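Local coordinates for putative lipoprotein (Bacteroides fragilis, PDB 3QNK) that is a SusD-like protein, probably an outer-membrane lipoprotein, that may bind glycans at the cell surface for uptake by a partner transporter, at residues L38-S43 with F447-Q452; N257-I262 with V339-Y344. One frame throughout, in Å; residues are numbered along the deposited sequence.

Interaction 1: residues L38-S43 with F447-Q452; sequences LQENRS and FAFEEQ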
loop_
_atom_site.group_PDB
_atom_site.type_symbol
_atom_site.label_atom_id
_atom_site.label_comp_id
_atom_site.label_asym_id
_atom_site.label_seq_id
_atom_site.Cartn_x
_atom_site.Cartn_y
_atom_site.Cartn_z
ATOM N N LEU B 38 16.345 3.432 3.328
ATOM C CA LEU B 38 16.221 2.895 4.656
ATOM C C LEU B 38 17.171 1.747 4.884
ATOM O O LEU B 38 17.827 1.732 5.925
ATOM C CB LEU B 38 14.776 2.540 4.975
ATOM C CG LEU B 38 13.822 3.754 5.137
ATOM C CD1 LEU B 38 12.510 3.314 5.699
ATOM C CD2 LEU B 38 14.416 4.843 6.067
ATOM N N GLN B 39 17.356 0.863 3.913
ATOM C CA GLN B 39 18.326 -0.245 4.010
ATOM C C GLN B 39 19.763 0.268 4.251
ATOM O O GLN B 39 20.474 -0.346 5.043
ATOM C CB GLN B 39 18.287 -1.133 2.751
ATOM C CG GLN B 39 16.967 -1.867 2.571
ATOM C CD GLN B 39 16.759 -2.925 3.612
ATOM O OE1 GLN B 39 16.624 -2.665 4.826
ATOM N NE2 GLN B 39 16.708 -4.140 3.135
ATOM N N GLU B 40 20.174 1.398 3.591
ATOM C CA GLU B 40 21.502 1.989 3.783
ATOM C C GLU B 40 21.643 2.548 5.204
ATOM O O GLU B 40 22.717 2.450 5.801
ATOM C CB GLU B 40 21.788 3.089 2.750
ATOM C CG GLU B 40 23.272 3.375 2.576
ATOM C CD GLU B 40 24.109 2.442 1.713
ATOM O OE1 GLU B 40 23.595 1.403 1.227
ATOM O OE2 GLU B 40 25.309 2.760 1.540
ATOM N N ASN B 41 20.532 3.112 5.746
ATOM C CA ASN B 41 20.449 3.657 7.090
ATOM C C ASN B 41 20.342 2.518 8.111
ATOM O O ASN B 41 20.271 2.766 9.331
ATOM C CB ASN B 41 19.250 4.598 7.175
ATOM C CG ASN B 41 19.470 5.913 6.513
ATOM O OD1 ASN B 41 20.360 6.679 6.887
ATOM N ND2 ASN B 41 18.648 6.218 5.519
ATOM N N ARG B 42 20.278 1.258 7.601
ATOM C CA ARG B 42 20.242 0.058 8.454
ATOM C C ARG B 42 21.565 -0.671 8.275
ATOM O O ARG B 42 21.652 -1.860 8.522
ATOM C CB ARG B 42 18.991 -0.831 8.204
ATOM C CG ARG B 42 17.724 -0.047 8.517
ATOM C CD ARG B 42 16.464 -0.833 8.590
ATOM N NE ARG B 42 15.809 -0.919 7.294
ATOM C CZ ARG B 42 14.583 -0.480 7.006
ATOM N NH1 ARG B 42 13.824 0.061 7.949
ATOM N NH2 ARG B 42 14.100 -0.606 5.777
ATOM N N SER B 43 22.610 0.081 7.892
ATOM C CA SER B 43 23.973 -0.392 7.632
ATOM C C SER B 43 25.005 0.547 8.271
ATOM O O SER B 43 24.700 1.702 8.582
ATOM C CB SER B 43 24.229 -0.504 6.124
ATOM O OG SER B 43 24.688 0.718 5.580
ATOM N N PHE B 447 30.463 1.420 -4.098
ATOM C CA PHE B 447 29.011 1.369 -4.112
ATOM C C PHE B 447 28.348 1.996 -2.880
ATOM O O PHE B 447 27.165 1.729 -2.650
ATOM C CB PHE B 447 28.543 -0.079 -4.370
ATOM C CG PHE B 447 28.810 -0.402 -5.819
ATOM C CD1 PHE B 447 28.038 0.171 -6.829
ATOM C CD2 PHE B 447 29.889 -1.195 -6.182
ATOM C CE1 PHE B 447 28.342 -0.044 -8.169
ATOM C CE2 PHE B 447 30.175 -1.439 -7.530
ATOM C CZ PHE B 447 29.419 -0.835 -8.515
ATOM N N ALA B 448 29.052 2.918 -2.172
ATOM C CA ALA B 448 28.462 3.591 -1.019
ATOM C C ALA B 448 27.229 4.396 -1.470
ATOM O O ALA B 448 27.273 5.030 -2.517
ATOM C CB ALA B 448 29.489 4.494 -0.350
ATOM N N PHE B 449 26.117 4.303 -0.734
ATOM C CA PHE B 449 24.851 5.038 -0.965
ATOM C C PHE B 449 24.161 4.589 -2.222
ATOM O O PHE B 449 23.308 5.312 -2.752
ATOM C CB PHE B 449 25.025 6.575 -0.927
ATOM C CG PHE B 449 25.784 6.945 0.316
ATOM C CD1 PHE B 449 25.256 6.663 1.579
ATOM C CD2 PHE B 449 27.096 7.422 0.236
ATOM C CE1 PHE B 449 25.999 6.907 2.738
ATOM C CE2 PHE B 449 27.847 7.636 1.391
ATOM C CZ PHE B 449 27.283 7.408 2.636
ATOM N N GLU B 450 24.463 3.362 -2.664
ATOM C CA GLU B 450 23.829 2.792 -3.855
ATOM C C GLU B 450 23.027 1.557 -3.502
ATOM O O GLU B 450 22.856 0.691 -4.344
ATOM C CB GLU B 450 24.856 2.496 -4.933
ATOM C CG GLU B 450 25.267 3.753 -5.674
ATOM C CD GLU B 450 26.241 3.454 -6.789
ATOM O OE1 GLU B 450 25.797 3.240 -7.944
ATOM O OE2 GLU B 450 27.449 3.350 -6.480
ATOM N N GLU B 451 22.514 1.501 -2.260
ATOM C CA GLU B 451 21.645 0.447 -1.729
ATOM C C GLU B 451 22.279 -0.962 -1.821
ATOM O O GLU B 451 21.564 -1.939 -2.081
ATOM C CB GLU B 451 20.253 0.474 -2.422
ATOM C CG GLU B 451 19.113 0.223 -1.447
ATOM C CD GLU B 451 17.694 0.096 -1.986
ATOM O OE1 GLU B 451 17.317 0.872 -2.907
ATOM O OE2 GLU B 451 16.939 -0.739 -1.421
ATOM N N GLN B 452 23.592 -1.087 -1.540
ATOM C CA GLN B 452 24.232 -2.410 -1.599
ATOM C C GLN B 452 24.819 -2.870 -0.278
ATOM O O GLN B 452 24.818 -4.055 -0.007
ATOM C CB GLN B 452 25.346 -2.412 -2.653
ATOM C CG GLN B 452 24.879 -2.540 -4.091
ATOM C CD GLN B 452 25.754 -3.473 -4.869
ATOM O OE1 GLN B 452 26.087 -4.612 -4.445
ATOM N NE2 GLN B 452 26.044 -3.043 -6.072
#
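The two loops 38-43 and 447-452 come nearest at E40 and E451, whose CA atoms are 5.7 Å apart. The segment 447-452 is the connection between helices 432-446 and 453-460 of the SusD fold, and its first four residues, F447 to E450, form a type II beta turn closed by a bond from E450 N to F447 O. Residues 38-40 have helical backbone angles, and the weakly bonded turns that follow carry the chain on to S43.

The side chain of E40 does most of the joining. CG lies anti to the backbone N (chi1 -159°) and the chain then bends at chi2, bringing the carboxylate to the backbone of F449. There OE2 accepts from F449 N at 2.9 Å, the N-H approaching from above the carboxylate plane rather than within it. N45 ND2 also donates to OE2, and the two bonds probably ease the charge of this buried oxygen. The E40 and F449 side chains cross at about a right angle, carboxylate and ring planes 57° apart; E40 CG is 4.0 Å from F449 CD1, and OE2 meets the ring obliquely. E40 OE1 approaches E451 N at 3.7 Å without a bond.

Q39 sends its amide away from the turn. Its OE1 takes an in-plane bond from R42 NE and a weak one from R42 NH2, while NE2 reaches Y455 OH. What Q39 offers to the other loop is its aliphatic part: E451, whose side chain is close to a bound phosphate, extends until OE2 is 4.1 Å from Q39 CG.

Interaction 2: residues N257-I262 with V339-Y344; sequences NMVTYI and VTVDRY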
loop_
_atom_site.group_PDB
_atom_site.type_symbol
_atom_site.label_atom_id
_atom_site.label_comp_id
_atom_site.label_asym_id
_atom_site.label_seq_id
_atom_site.Cartn_x
_atom_site.Cartn_y
_atom_site.Cartn_z
ATOM N N ASN B 257 17.463 13.792 1.153
ATOM C CA ASN B 257 18.848 13.539 1.517
ATOM C C ASN B 257 19.736 14.769 1.338
ATOM O O ASN B 257 20.962 14.684 1.518
ATOM C CB ASN B 257 19.368 12.340 0.740
ATOM C CG ASN B 257 18.615 11.076 1.117
ATOM O OD1 ASN B 257 18.787 10.502 2.199
ATOM N ND2 ASN B 257 17.687 10.674 0.278
HETATM N N MSE B 258 19.105 15.925 1.090
HETATM C CA MSE B 258 19.791 17.190 0.922
HETATM C C MSE B 258 20.122 17.837 2.289
HETATM O O MSE B 258 19.336 17.697 3.235
HETATM C CB MSE B 258 18.901 18.114 0.096
HETATM C CG MSE B 258 19.613 19.348 -0.454
HETATM SE SE MSE B 258 18.360 20.551 -1.355
HETATM C CE MSE B 258 17.703 19.252 -2.591
ATOM N N VAL B 259 21.257 18.596 2.369
ATOM C CA VAL B 259 21.664 19.325 3.591
ATOM C C VAL B 259 20.505 20.225 3.999
ATOM O O VAL B 259 19.925 20.900 3.136
ATOM C CB VAL B 259 22.983 20.122 3.426
ATOM C CG1 VAL B 259 23.463 20.675 4.765
ATOM C CG2 VAL B 259 24.076 19.266 2.790
ATOM N N THR B 260 20.129 20.212 5.293
ATOM C CA THR B 260 18.991 21.020 5.733
ATOM C C THR B 260 19.331 22.505 5.899
ATOM O O THR B 260 18.720 23.344 5.239
ATOM C CB THR B 260 18.370 20.451 6.992
ATOM O OG1 THR B 260 18.029 19.103 6.709
ATOM C CG2 THR B 260 17.110 21.194 7.397
ATOM N N TYR B 261 20.317 22.824 6.735
ATOM C CA TYR B 261 20.635 24.213 7.068
ATOM C C TYR B 261 21.718 24.799 6.204
ATOM O O TYR B 261 22.888 24.905 6.568
ATOM C CB TYR B 261 20.947 24.326 8.563
ATOM C CG TYR B 261 19.771 23.827 9.364
ATOM C CD1 TYR B 261 18.619 24.599 9.495
ATOM C CD2 TYR B 261 19.752 22.531 9.873
ATOM C CE1 TYR B 261 17.512 24.130 10.190
ATOM C CE2 TYR B 261 18.644 22.043 10.562
ATOM C CZ TYR B 261 17.527 22.848 10.725
ATOM O OH TYR B 261 16.433 22.390 11.417
ATOM N N ILE B 262 21.244 25.250 5.053
ATOM C CA ILE B 262 21.945 25.865 3.927
ATOM C C ILE B 262 21.157 27.178 3.678
ATOM O O ILE B 262 21.293 27.829 2.645
ATOM C CB ILE B 262 21.898 24.723 2.826
ATOM C CG1 ILE B 262 23.157 23.872 2.786
ATOM C CG2 ILE B 262 21.310 24.972 1.450
ATOM C CD1 ILE B 262 24.532 24.592 3.066
ATOM N N VAL B 339 27.289 27.541 -1.914
ATOM C CA VAL B 339 27.069 27.735 -0.486
ATOM C C VAL B 339 28.081 26.808 0.240
ATOM O O VAL B 339 28.380 25.713 -0.254
ATOM C CB VAL B 339 25.570 27.499 -0.082
ATOM C CG1 VAL B 339 25.102 26.067 -0.344
ATOM C CG2 VAL B 339 25.289 27.914 1.357
ATOM N N THR B 340 28.656 27.276 1.366
ATOM C CA THR B 340 29.604 26.463 2.125
ATOM C C THR B 340 28.868 25.874 3.314
ATOM O O THR B 340 28.184 26.601 4.051
ATOM C CB THR B 340 30.853 27.262 2.518
ATOM O OG1 THR B 340 31.438 27.838 1.342
ATOM C CG2 THR B 340 31.887 26.396 3.211
ATOM N N VAL B 341 28.990 24.551 3.481
ATOM C CA VAL B 341 28.340 23.791 4.550
ATOM C C VAL B 341 29.082 24.049 5.848
ATOM O O VAL B 341 30.302 23.915 5.879
ATOM C CB VAL B 341 28.255 22.288 4.202
ATOM C CG1 VAL B 341 27.729 21.466 5.377
ATOM C CG2 VAL B 341 27.407 22.074 2.951
ATOM N N ASP B 342 28.342 24.458 6.897
ATOM C CA ASP B 342 28.864 24.794 8.223
ATOM C C ASP B 342 28.212 23.895 9.272
ATOM O O ASP B 342 27.006 23.992 9.534
ATOM C CB ASP B 342 28.610 26.293 8.532
ATOM C CG ASP B 342 29.130 26.856 9.851
ATOM O OD1 ASP B 342 29.539 26.059 10.721
ATOM O OD2 ASP B 342 29.103 28.108 10.019
ATOM N N ARG B 343 29.031 23.037 9.890
ATOM C CA ARG B 343 28.565 22.102 10.916
ATOM C C ARG B 343 28.643 22.697 12.311
ATOM O O ARG B 343 28.076 22.113 13.243
ATOM C CB ARG B 343 29.362 20.799 10.873
ATOM C CG ARG B 343 29.297 20.090 9.553
ATOM C CD ARG B 343 27.906 19.728 9.101
ATOM N NE ARG B 343 28.000 18.888 7.910
ATOM C CZ ARG B 343 26.975 18.394 7.239
ATOM N NH1 ARG B 343 25.734 18.637 7.637
ATOM N NH2 ARG B 343 27.181 17.634 6.175
ATOM N N TYR B 344 29.353 23.851 12.456
ATOM C CA TYR B 344 29.510 24.543 13.733
ATOM C C TYR B 344 28.283 25.405 14.031
ATOM O O TYR B 344 27.695 25.263 15.096
ATOM C CB TYR B 344 30.805 25.393 13.772
ATOM C CG TYR B 344 30.936 26.214 15.037
ATOM C CD1 TYR B 344 30.799 25.627 16.291
ATOM C CD2 TYR B 344 31.194 27.579 14.984
ATOM C CE1 TYR B 344 30.886 26.377 17.456
ATOM C CE2 TYR B 344 31.279 28.345 16.148
ATOM C CZ TYR B 344 31.132 27.737 17.384
ATOM O OH TYR B 344 31.258 28.452 18.554
#
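A single methyl group, I262 CD1, gathers most of this contact: it is 3.8 Å from V339 CG1, equally close to V339 CG2, and again 3.8 Å from V341 CG2. In I262, CG1 lies anti to the carbonyl carbon, and the end of the chain comes nearer the two valines than its first bond would suggest. V339 presents both its methyls to that end carbon. V341 contributes CG2, the branch anti to its own carbonyl carbon, which also faces V259 CG2 more loosely at 4.4 Å.

Beyond the valines R343 closes the row. Its CB points away from the other segment, but the chain bends at chi2 (-58°) and its end comes back, so that NH1 lies within 4.2 Å of V259 CG1 at an oblique angle. V341 CG1 lies over the centre of one face of the guanidinium, 3.6 Å above its plane. The charge itself is answered by D347 at NH1, with N360 OD1 accepting from NH2, so the flat group is held by polar partners while methyls line it.

The contact is thus an apolar seam between the loop that follows helix 253-257 and side chains of strand 339-340 and the residues just after it; that strand pairs antiparallel with 329-330. I330 touches V259, V339 and V341, and V324 of strand 323-324 touches V259 and V341.

How the interactions relate
Both interactions are largely buried, but they lie at different depths: interaction 1 is about 6 Å from the centre of the chain and interaction 2 about 24 Å, with 21 Å between their own centres. They hold different elements. Interaction 1 brings an early loop, after helix 17-29, against a late one between helices 432-446 and 453-460, 404 residues on; interaction 2 joins the loop after helix 253-257 to strand 339-340 and what follows it, 77 residues apart. Their chemistry differs accordingly. A buried carboxylate bonded to a backbone N-H dominates the central contact, whereas methyl packing makes the outer one, where the arginine's polar partners lie beyond the two segments.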